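Local coordinates for fucolectin-related protein (Streptococcus pneumoniae, PDB 2WMF), which probably hydrolyses host blood-group carbohydrate antigens, being the catalytic module of a family 98 glycoside hydrolase, at residues A[366-369]-A[370-373]; A[375-378]-A[379-383]; A[495-499]-A[500-504]. All coordinates share one frame; numbering follows the deposited sequence.

Interaction 1 of 3, residues A[366-369]-A[370-373]; sequences YNNG and RYHI
N368 and R370 meet through a side-chain-to-backbone hydrogen bond: OD1 of N368 accepts from N of R370 at 3.2 Å, with an N-H...O angle of 155°. The donor stands well above the plane of the amide carbonyl. CG of N368 is anti to its own N (chi1 -158°), which lays the amide alongside the R370 chain, OD1 of N368 lying 3.3 Å from CB of R370. The nitrogen end of the amide comes obliquely to the Y371 ring, ND2 of N368 being 3.8 Å from CE2 of Y371, with the two planes 68° apart. Water 2 bridges ND2 of N368 and NH1 of R370 in the guanidinium plane. G369 to H372 form a type I beta turn, closed by N of H372 on O of G369 (3.2 Å). Water 1 ties this turn to the preceding chain, donating to O of N368 and O of H372 and accepting from N of Y371. Y366 and I373 cross at about a right angle, OH of Y366 being 4.0 Å from CG1 of I373. Further out, D223 of helix 219-231 binds the Y366 hydroxyl and N411 that of Y371. NE of R370 reaches O of Y414, and ND1 of H372 pairs with OE1 of Q425.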
ATOM      1  N   TYR A 366      -1.829   1.262  11.923  1.00  7.84           N
ATOM      2  CA  TYR A 366      -1.098   1.845  13.056  1.00  7.81           C
ATOM      3  C   TYR A 366      -2.087   2.472  14.069  1.00  8.06           C
ATOM      4  O   TYR A 366      -3.089   3.047  13.679  1.00  8.10           O
ATOM      5  CB  TYR A 366      -0.141   2.924  12.566  1.00  7.89           C
ATOM      6  CG  TYR A 366       1.010   2.327  11.783  1.00  7.33           C
ATOM      7  CD1 TYR A 366       1.741   1.258  12.313  1.00  8.59           C
ATOM      8  CD2 TYR A 366       1.332   2.770  10.489  1.00  9.62           C
ATOM      9  CE1 TYR A 366       2.807   0.701  11.611  1.00  7.84           C
ATOM     10  CE2 TYR A 366       2.409   2.213   9.785  1.00 10.98           C
ATOM     11  CZ  TYR A 366       3.150   1.182  10.344  1.00  8.54           C
ATOM     12  OH  TYR A 366       4.230   0.626   9.667  1.00  9.47           O
ATOM     13  N   ASN A 367      -1.772   2.417  15.356  1.00  7.32           N
ATOM     14  CA  ASN A 367      -2.673   3.037  16.337  1.00  7.64           C
ATOM     15  C   ASN A 367      -2.441   4.542  16.482  1.00  7.73           C
ATOM     16  O   ASN A 367      -3.336   5.299  16.790  1.00  7.89           O
ATOM     17  CB  ASN A 367      -2.459   2.402  17.678  1.00  8.92           C
ATOM     18  CG  ASN A 367      -2.705   0.916  17.652  1.00 10.42           C
ATOM     19  OD1 ASN A 367      -3.857   0.448  17.880  1.00 15.97           O
ATOM     20  ND2 ASN A 367      -1.672   0.163  17.368  1.00  7.80           N
ATOM     21  N   ASN A 368      -1.188   4.931  16.267  1.00  8.51           N
ATOM     22  CA  ASN A 368      -0.675   6.266  16.618  1.00  8.34           C
ATOM     23  C   ASN A 368       0.147   6.782  15.435  1.00  8.13           C
ATOM     24  O   ASN A 368       0.967   6.018  14.903  1.00  7.74           O
ATOM     25  CB  ASN A 368       0.231   6.093  17.865  1.00  9.57           C
ATOM     26  CG  ASN A 368       0.424   7.345  18.662  1.00  9.57           C
ATOM     27  OD1 ASN A 368       0.162   8.456  18.201  1.00  9.04           O
ATOM     28  ND2 ASN A 368       0.847   7.158  19.932  1.00  9.86           N
ATOM     29  N   GLY A 369       0.032   8.075  15.130  1.00  8.39           N
ATOM     30  CA  GLY A 369       0.842   8.735  14.118  1.00  7.92           C
ATOM     31  C   GLY A 369       1.950   9.625  14.658  1.00  8.26           C
ATOM     32  O   GLY A 369       2.640  10.242  13.885  1.00  8.41           O
ATOM     33  N   ARG A 370       2.090   9.661  15.991  1.00  8.70           N
ATOM     34  CA  ARG A 370       2.999  10.548  16.714  1.00  8.22           C
ATOM     35  C   ARG A 370       4.461  10.465  16.249  1.00  8.22           C
ATOM     36  O   ARG A 370       5.195  11.457  16.309  1.00  9.59           O
ATOM     37  CB  ARG A 370       2.912  10.256  18.225  1.00  8.96           C
ATOM     38  CG  ARG A 370       3.786  11.147  19.097  1.00  9.52           C
ATOM     39  CD  ARG A 370       3.421  10.895  20.546  1.00  9.31           C
ATOM     40  NE  ARG A 370       4.277  11.615  21.471  1.00  9.98           N
ATOM     41  CZ  ARG A 370       4.062  11.682  22.777  1.00 11.11           C
ATOM     42  NH1 ARG A 370       3.030  11.027  23.308  1.00 11.30           N
ATOM     43  NH2 ARG A 370       4.891  12.345  23.561  1.00 11.83           N
ATOM     44  N   TYR A 371       4.903   9.270  15.866  1.00  7.65           N
ATOM     45  CA  TYR A 371       6.316   9.007  15.557  1.00  8.09           C
ATOM     46  C   TYR A 371       6.508   8.766  14.048  1.00  8.04           C
ATOM     47  O   TYR A 371       7.606   8.451  13.620  1.00  8.43           O
ATOM     48  CB  TYR A 371       6.810   7.768  16.339  1.00  8.21           C
ATOM     49  CG  TYR A 371       6.301   7.710  17.771  1.00  8.86           C
ATOM     50  CD1 TYR A 371       6.970   8.370  18.805  1.00 10.26           C
ATOM     51  CD2 TYR A 371       5.119   7.037  18.083  1.00  8.92           C
ATOM     52  CE1 TYR A 371       6.479   8.372  20.113  1.00  9.65           C
ATOM     53  CE2 TYR A 371       4.612   7.034  19.406  1.00  8.66           C
ATOM     54  CZ  TYR A 371       5.293   7.686  20.398  1.00  8.88           C
ATOM     55  OH  TYR A 371       4.768   7.616  21.677  1.00 10.77           O
ATOM     56  N   HIS A 372       5.442   8.907  13.262  1.00  8.59           N
ATOM     57  CA  HIS A 372       5.447   8.505  11.863  1.00  8.74           C
ATOM     58  C   HIS A 372       5.839   7.024  11.793  1.00  8.63           C
ATOM     59  O   HIS A 372       5.677   6.317  12.773  1.00  9.53           O
ATOM     60  CB  HIS A 372       6.416   9.390  11.051  1.00 10.48           C
ATOM     61  CG  HIS A 372       6.271  10.850  11.349  1.00  8.90           C
ATOM     62  ND1 HIS A 372       5.225  11.594  10.851  1.00  9.25           N
ATOM     63  CD2 HIS A 372       7.015  11.690  12.112  1.00 10.09           C
ATOM     64  CE1 HIS A 372       5.308  12.830  11.326  1.00 10.12           C
ATOM     65  NE2 HIS A 372       6.397  12.926  12.075  1.00  9.48           N
ATOM     66  N   ILE A 373       6.345   6.577  10.658  1.00  8.34           N
ATOM     67  CA  ILE A 373       7.128   5.315  10.606  1.00  7.82           C
ATOM     68  C   ILE A 373       8.543   5.646  11.140  1.00  7.56           C
ATOM     69  O   ILE A 373       9.243   6.531  10.597  1.00  8.10           O
ATOM     70  CB  ILE A 373       7.237   4.748   9.176  1.00  7.18           C
ATOM     71  CG1 ILE A 373       5.880   4.175   8.732  1.00  6.43           C
ATOM     72  CG2 ILE A 373       8.317   3.682   9.091  1.00  7.65           C
ATOM     73  CD1 ILE A 373       5.761   3.977   7.202  1.00  8.55           C
TER
HETATM   74  O   HOH W   1       3.616   6.893  14.804  1.00  8.12           O
HETATM   75  O   HOH W   2       0.937   9.381  22.092  1.00 11.75           O

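Interaction 2 of 3, residues A[375-378]-A[379-383]; sequences PVIH and EKIDK
The imidazole of H378 and the side chain of K380 run side by side and point the same way, while E379 crosses the ring obliquely. With CG of H378 anti to its backbone N (chi1 -167°), the ring points along the chain that follows, its ND1 edge turned to N of K380, and ND1 of H378 accepts from that N at 3.1 Å. This bond is nearly straight (163°), the donor tilted slightly from the ring plane. CE1 of H378 is met from two directions: CG of K380 comes alongside the edge at 3.6 Å, and CG of E379 stands above the ring plane, 3.7 Å from CE1. The carboxylate of E379 is turned 33° from the imidazole plane, and its OE2 forms a salt bridge with R345. NE2 of H378 is hydrogen-bonded to O of E188 in helix 184-192; with ND1 accepting, this is consistent with a proton on NE2, so both ring nitrogens are satisfied. I377 and I381 meet as two branched side chains, CG2 of I377 resting 3.6 Å from CB of I381. Backbone N of I381 bonds O of H378 at 3.1 Å, closing a type I beta turn from H378 to I381. The turn lies in a beta-alpha-beta crossover, leading from edge strand 376-377 into helix 383-389, after which the chain returns as parallel strand 394-396 on the other side of strand 337-340.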
ATOM      1  N   PRO A 375      12.233   5.102  11.172  1.00  7.91           N
ATOM      2  CA  PRO A 375      13.162   4.381  10.287  1.00  7.61           C
ATOM      3  C   PRO A 375      14.073   3.398  11.027  1.00  8.31           C
ATOM      4  O   PRO A 375      14.598   3.710  12.132  1.00  8.86           O
ATOM      5  CB  PRO A 375      13.997   5.520   9.661  1.00  8.19           C
ATOM      6  CG  PRO A 375      13.157   6.756   9.815  1.00  8.62           C
ATOM      7  CD  PRO A 375      12.505   6.556  11.157  1.00  8.12           C
ATOM      8  N   VAL A 376      14.232   2.215  10.428  1.00  7.49           N
ATOM      9  CA  VAL A 376      15.257   1.277  10.812  1.00  7.35           C
ATOM     10  C   VAL A 376      16.324   1.317   9.742  1.00  7.66           C
ATOM     11  O   VAL A 376      16.016   1.161   8.555  1.00  8.47           O
ATOM     12  CB  VAL A 376      14.711  -0.171  11.014  1.00  7.46           C
ATOM     13  CG1 VAL A 376      15.879  -1.182  11.077  1.00  8.13           C
ATOM     14  CG2 VAL A 376      13.908  -0.246  12.269  1.00  7.77           C
ATOM     15  N   ILE A 377      17.557   1.591  10.170  1.00  7.98           N
ATOM     16  CA  ILE A 377      18.683   1.649   9.252  1.00  8.24           C
ATOM     17  C   ILE A 377      19.478   0.328   9.344  1.00  8.19           C
ATOM     18  O   ILE A 377      19.815  -0.149  10.420  1.00  9.00           O
ATOM     19  CB  ILE A 377      19.609   2.856   9.559  1.00  7.37           C
ATOM     20  CG1 ILE A 377      18.808   4.178   9.694  1.00  8.27           C
ATOM     21  CG2 ILE A 377      20.710   2.989   8.433  1.00  9.10           C
ATOM     22  CD1 ILE A 377      17.977   4.533   8.439  1.00  9.84           C
ATOM     23  N   HIS A 378      19.805  -0.222   8.187  1.00  8.10           N
ATOM     24  CA  HIS A 378      20.463  -1.528   8.085  1.00  8.89           C
ATOM     25  C   HIS A 378      21.908  -1.468   8.602  1.00  8.99           C
ATOM     26  O   HIS A 378      22.582  -0.410   8.547  1.00  9.54           O
ATOM     27  CB  HIS A 378      20.430  -1.950   6.621  1.00  9.15           C
ATOM     28  CG  HIS A 378      20.776  -3.385   6.393  1.00  7.85           C
ATOM     29  ND1 HIS A 378      22.076  -3.817   6.215  1.00  8.75           N
ATOM     30  CD2 HIS A 378      19.979  -4.472   6.251  1.00  9.39           C
ATOM     31  CE1 HIS A 378      22.061  -5.129   5.999  1.00  9.41           C
ATOM     32  NE2 HIS A 378      20.791  -5.547   5.999  1.00  9.02           N
ATOM     33  N   GLU A 379      22.404  -2.599   9.102  1.00  8.72           N
ATOM     34  CA  GLU A 379      23.753  -2.679   9.645  1.00  9.39           C
ATOM     35  C   GLU A 379      24.878  -2.325   8.670  1.00  9.55           C
ATOM     36  O   GLU A 379      25.966  -1.953   9.116  1.00 11.28           O
ATOM     37  CB  GLU A 379      24.005  -4.098  10.192  1.00  9.83           C
ATOM     38  CG  GLU A 379      24.065  -5.172   9.148  1.00  9.12           C
ATOM     39  CD  GLU A 379      23.759  -6.549   9.711  1.00  9.39           C
ATOM     40  OE1 GLU A 379      24.756  -7.256  10.014  1.00 11.09           O
ATOM     41  OE2 GLU A 379      22.573  -6.906   9.831  1.00 10.07           O
ATOM     42  N   LYS A 380      24.617  -2.465   7.373  1.00  9.55           N
ATOM     43  CA  LYS A 380      25.631  -2.215   6.343  1.00 10.05           C
ATOM     44  C   LYS A 380      25.873  -0.715   6.105  1.00 10.33           C
ATOM     45  O   LYS A 380      26.871  -0.320   5.457  1.00 12.28           O
ATOM     46  CB  LYS A 380      25.252  -2.931   5.052  1.00  9.64           C
ATOM     47  CG  LYS A 380      25.457  -4.428   5.111  1.00 10.27           C
ATOM     48  CD  LYS A 380      26.971  -4.807   5.079  1.00 11.06           C
ATOM     49  CE  LYS A 380      27.248  -6.301   5.174  1.00 11.76           C
ATOM     50  NZ  LYS A 380      26.801  -6.875   6.484  1.00  9.86           N
ATOM     51  N   ILE A 381      24.978   0.126   6.629  1.00 10.15           N
ATOM     52  CA  ILE A 381      25.165   1.584   6.668  1.00 10.75           C
ATOM     53  C   ILE A 381      25.983   1.942   7.922  1.00 11.73           C
ATOM     54  O   ILE A 381      25.575   1.659   9.049  1.00 12.24           O
ATOM     55  CB  ILE A 381      23.804   2.344   6.690  1.00  9.53           C
ATOM     56  CG1 ILE A 381      22.903   1.921   5.511  1.00 11.59           C
ATOM     57  CG2 ILE A 381      24.051   3.871   6.681  1.00 10.48           C
ATOM     58  CD1 ILE A 381      23.486   2.167   4.093  1.00 12.88           C
ATOM     59  N   ASP A 382      27.141   2.565   7.748  1.00 13.81           N
ATOM     60  CA  ASP A 382      27.939   3.008   8.898  1.00 14.83           C
ATOM     61  C   ASP A 382      27.283   4.093   9.734  1.00 15.63           C
ATOM     62  O   ASP A 382      26.505   4.909   9.240  1.00 14.92           O
ATOM     63  CB  ASP A 382      29.318   3.533   8.450  1.00 15.78           C
ATOM     64  CG  ASP A 382      30.154   2.504   7.729  1.00 20.69           C
ATOM     65  OD1 ASP A 382      29.793   1.291   7.671  1.00 24.67           O
ATOM     66  OD2 ASP A 382      31.184   2.938   7.165  1.00 25.02           O
ATOM     67  N   LYS A 383      27.621   4.134  11.018  1.00 17.63           N
ATOM     68  CA  LYS A 383      27.041   5.127  11.898  1.00 18.52           C
ATOM     69  C   LYS A 383      27.363   6.548  11.436  1.00 18.84           C
ATOM     70  O   LYS A 383      26.511   7.432  11.506  1.00 18.34           O
ATOM     71  CB  LYS A 383      27.481   4.908  13.338  1.00 19.92           C
ATOM     72  CG  LYS A 383      26.475   5.469  14.378  1.00 20.68           C
ATOM     73  CD  LYS A 383      26.833   5.028  15.804  1.00 21.34           C
ATOM     74  CE  LYS A 383      25.850   5.559  16.870  1.00 24.33           C
ATOM     75  NZ  LYS A 383      26.052   4.823  18.205  1.00 26.61           N
TER

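Interaction 3 of 3, residues A[495-499]-A[500-504]; sequences SGNFD and ASKSW
This is a surface turn in which N497 and D499 meet K502 and its neighbours, in the connection between helices 489-493 and 506-517. Its central bond is of the backbone: N of K502 donates to O of D499 at 2.8 Å with an N-H...O angle of 159°. The K502 side chain folds over the same carbonyl, its CB lying 3.3 Å from O of D499. A bend at chi2 (-57°) helps bring CE of K502 to 3.7 Å from ND2 of N497, the two side chains crossing at about a right angle, while the ammonium end runs on away.

N497 itself forms an Asx turn, OD1 accepting from N of D499 at 3.1 Å, so the amide oxygen braces the chain that enters the turn while the amide nitrogen faces K502. The same ND2 of N497 donates to water 3 at 3.0 Å; that water also makes weak, longer bonds to OD1 of D499 and OG of S501, loosely linking three polar side chains at the surface.

From D499 onward the chain takes a 3-10 turn, with A500 and S501 at its heart. The next carbonyl, O of A500, is gripped twice, by N of S503 at 3.0 Å and by OG of S503 at 2.9 Å; the hydroxyl approaches in the carbonyl plane, on a lone pair. CB of A500 and the S503 side chain rest against W245 in helix 245-249, whereas K502 touches E507 of the following helix and the F498 ring lies against E510 and L511. W504, just after the turn, meets the rings of W54 and W55, and its carbonyl accepts from NZ of K82, residues that follow barrel strands 39-45 and 74-79.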
ATOM      1  N   SER A 495     -24.059 -20.888  -1.560  1.00 10.02           N
ATOM      2  CA  SER A 495     -23.693 -22.297  -1.496  1.00 10.34           C
ATOM      3  C   SER A 495     -22.502 -22.581  -2.399  1.00 11.63           C
ATOM      4  O   SER A 495     -22.313 -21.902  -3.413  1.00 12.58           O
ATOM      5  CB  SER A 495     -24.883 -23.142  -1.982  1.00 10.65           C
ATOM      6  OG  SER A 495     -25.985 -23.031  -1.117  1.00 12.79           O
ATOM      7  N   GLY A 496     -21.720 -23.594  -2.041  1.00 12.29           N
ATOM      8  CA  GLY A 496     -20.587 -23.996  -2.871  1.00 12.81           C
ATOM      9  C   GLY A 496     -19.302 -24.167  -2.095  1.00 13.59           C
ATOM     10  O   GLY A 496     -19.161 -23.670  -0.986  1.00 14.11           O
ATOM     11  N   ASN A 497     -18.357 -24.847  -2.750  1.00 13.83           N
ATOM     12  CA  ASN A 497     -16.994 -24.993  -2.275  1.00 13.57           C
ATOM     13  C   ASN A 497     -16.157 -23.861  -2.885  1.00 13.23           C
ATOM     14  O   ASN A 497     -16.007 -23.762  -4.107  1.00 13.29           O
ATOM     15  CB  ASN A 497     -16.413 -26.346  -2.692  1.00 13.76           C
ATOM     16  CG  ASN A 497     -15.048 -26.614  -2.102  1.00 15.82           C
ATOM     17  OD1 ASN A 497     -14.548 -25.895  -1.227  1.00 17.55           O
ATOM     18  ND2 ASN A 497     -14.430 -27.706  -2.578  1.00 23.20           N
ATOM     19  N   PHE A 498     -15.623 -23.014  -2.019  1.00 13.10           N
ATOM     20  CA  PHE A 498     -14.697 -21.938  -2.419  1.00 13.15           C
ATOM     21  C   PHE A 498     -13.362 -22.055  -1.675  1.00 13.01           C
ATOM     22  O   PHE A 498     -12.638 -21.071  -1.533  1.00 12.63           O
ATOM     23  CB  PHE A 498     -15.317 -20.550  -2.182  1.00 13.75           C
ATOM     24  CG  PHE A 498     -16.574 -20.334  -2.938  1.00 13.61           C
ATOM     25  CD1 PHE A 498     -16.534 -20.136  -4.313  1.00 15.85           C
ATOM     26  CD2 PHE A 498     -17.820 -20.474  -2.317  1.00 12.36           C
ATOM     27  CE1 PHE A 498     -17.709 -19.982  -5.041  1.00 16.79           C
ATOM     28  CE2 PHE A 498     -19.012 -20.290  -3.053  1.00 14.87           C
ATOM     29  CZ  PHE A 498     -18.948 -20.069  -4.394  1.00 15.93           C
ATOM     30  N   ASP A 499     -13.001 -23.260  -1.232  1.00 12.44           N
ATOM     31  CA  ASP A 499     -11.740 -23.441  -0.503  1.00 13.46           C
ATOM     32  C   ASP A 499     -10.537 -22.990  -1.341  1.00 11.96           C
ATOM     33  O   ASP A 499     -10.542 -23.117  -2.581  1.00 11.35           O
ATOM     34  CB  ASP A 499     -11.571 -24.890  -0.116  1.00 14.19           C
ATOM     35  CG  ASP A 499     -12.495 -25.310   1.025  1.00 17.23           C
ATOM     36  OD1 ASP A 499     -12.351 -26.509   1.403  1.00 21.01           O
ATOM     37  OD2 ASP A 499     -13.325 -24.489   1.528  1.00 19.25           O
ATOM     38  N   ALA A 500      -9.538 -22.439  -0.653  1.00 12.30           N
ATOM     39  CA  ALA A 500      -8.301 -21.952  -1.282  1.00 12.88           C
ATOM     40  C   ALA A 500      -7.538 -23.072  -1.991  1.00 13.19           C
ATOM     41  O   ALA A 500      -6.742 -22.803  -2.895  1.00 14.10           O
ATOM     42  CB  ALA A 500      -7.408 -21.250  -0.240  1.00 13.28           C
ATOM     43  N   SER A 501      -7.850 -24.335  -1.670  1.00 14.23           N
ATOM     44  CA  SER A 501      -7.291 -25.444  -2.451  1.00 14.71           C
ATOM     45  C   SER A 501      -7.773 -25.407  -3.927  1.00 14.96           C
ATOM     46  O   SER A 501      -7.193 -26.092  -4.782  1.00 16.07           O
ATOM     47  CB  SER A 501      -7.606 -26.792  -1.826  1.00 15.11           C
ATOM     48  OG  SER A 501      -8.975 -27.033  -1.913  1.00 16.95           O
ATOM     49  N   LYS A 502      -8.815 -24.609  -4.210  1.00 14.31           N
ATOM     50  CA  LYS A 502      -9.309 -24.447  -5.571  1.00 15.49           C
ATOM     51  C   LYS A 502      -8.834 -23.145  -6.234  1.00 15.91           C
ATOM     52  O   LYS A 502      -9.381 -22.747  -7.280  1.00 15.25           O
ATOM     53  CB  LYS A 502     -10.835 -24.496  -5.585  1.00 16.60           C
ATOM     54  CG  LYS A 502     -11.450 -25.729  -4.934  1.00 19.62           C
ATOM     55  CD  LYS A 502     -10.957 -26.995  -5.545  1.00 21.64           C
ATOM     56  CE  LYS A 502     -11.697 -28.214  -4.956  1.00 23.38           C
ATOM     57  NZ  LYS A 502     -10.936 -29.429  -5.411  1.00 26.97           N
ATOM     58  N   SER A 503      -7.842 -22.487  -5.627  1.00 16.46           N
ATOM     59  CA  SER A 503      -7.132 -21.393  -6.308  1.00 16.83           C
ATOM     60  C   SER A 503      -6.654 -21.903  -7.680  1.00 16.86           C
ATOM     61  O   SER A 503      -6.184 -23.049  -7.796  1.00 16.89           O
ATOM     62  CB  SER A 503      -5.889 -20.932  -5.533  1.00 17.97           C
ATOM     63  OG  SER A 503      -6.191 -20.351  -4.296  1.00 21.38           O
ATOM     64  N   TRP A 504      -6.807 -21.088  -8.719  1.00 16.68           N
ATOM     65  CA  TRP A 504      -6.356 -21.433 -10.063  1.00 16.99           C
ATOM     66  C   TRP A 504      -7.211 -22.563 -10.704  1.00 16.74           C
ATOM     67  O   TRP A 504      -6.840 -23.064 -11.771  1.00 17.89           O
ATOM     68  CB  TRP A 504      -4.847 -21.753 -10.170  1.00 17.18           C
ATOM     69  CG  TRP A 504      -3.949 -20.752  -9.518  1.00 16.43           C
ATOM     70  CD1 TRP A 504      -3.123 -20.979  -8.465  1.00 18.39           C
ATOM     71  CD2 TRP A 504      -3.810 -19.362  -9.842  1.00 16.76           C
ATOM     72  NE1 TRP A 504      -2.474 -19.842  -8.122  1.00 18.34           N
ATOM     73  CE2 TRP A 504      -2.875 -18.823  -8.938  1.00 17.59           C
ATOM     74  CE3 TRP A 504      -4.360 -18.531 -10.818  1.00 17.18           C
ATOM     75  CZ2 TRP A 504      -2.481 -17.462  -8.971  1.00 17.37           C
ATOM     76  CZ3 TRP A 504      -3.954 -17.192 -10.862  1.00 17.33           C
ATOM     77  CH2 TRP A 504      -3.040 -16.674  -9.938  1.00 17.29           C
TER
HETATM   78  O   HOH W   3     -11.938 -28.545  -1.168  1.00 35.99           O

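How the interactions relate
Interactions 1 and 2 follow one another along the chain, their centres about 21 Å apart, and are related through helix 219-231: I373 and V376 both touch S224. Interaction 3 is remote, its centre about 38 Å from that of interaction 1 and about 44 Å from that of interaction 2, with nearest atoms about 26 and 30 Å away. All three belong to the C-terminal family region, yet each reaches the eight-stranded parallel barrel or its helices. Through W54, W55 and K82, in the loops directly after strands 39-45 and 74-79, interaction 3 lies near the C-terminal ends of the barrel strands, where active sites of such barrels generally lie.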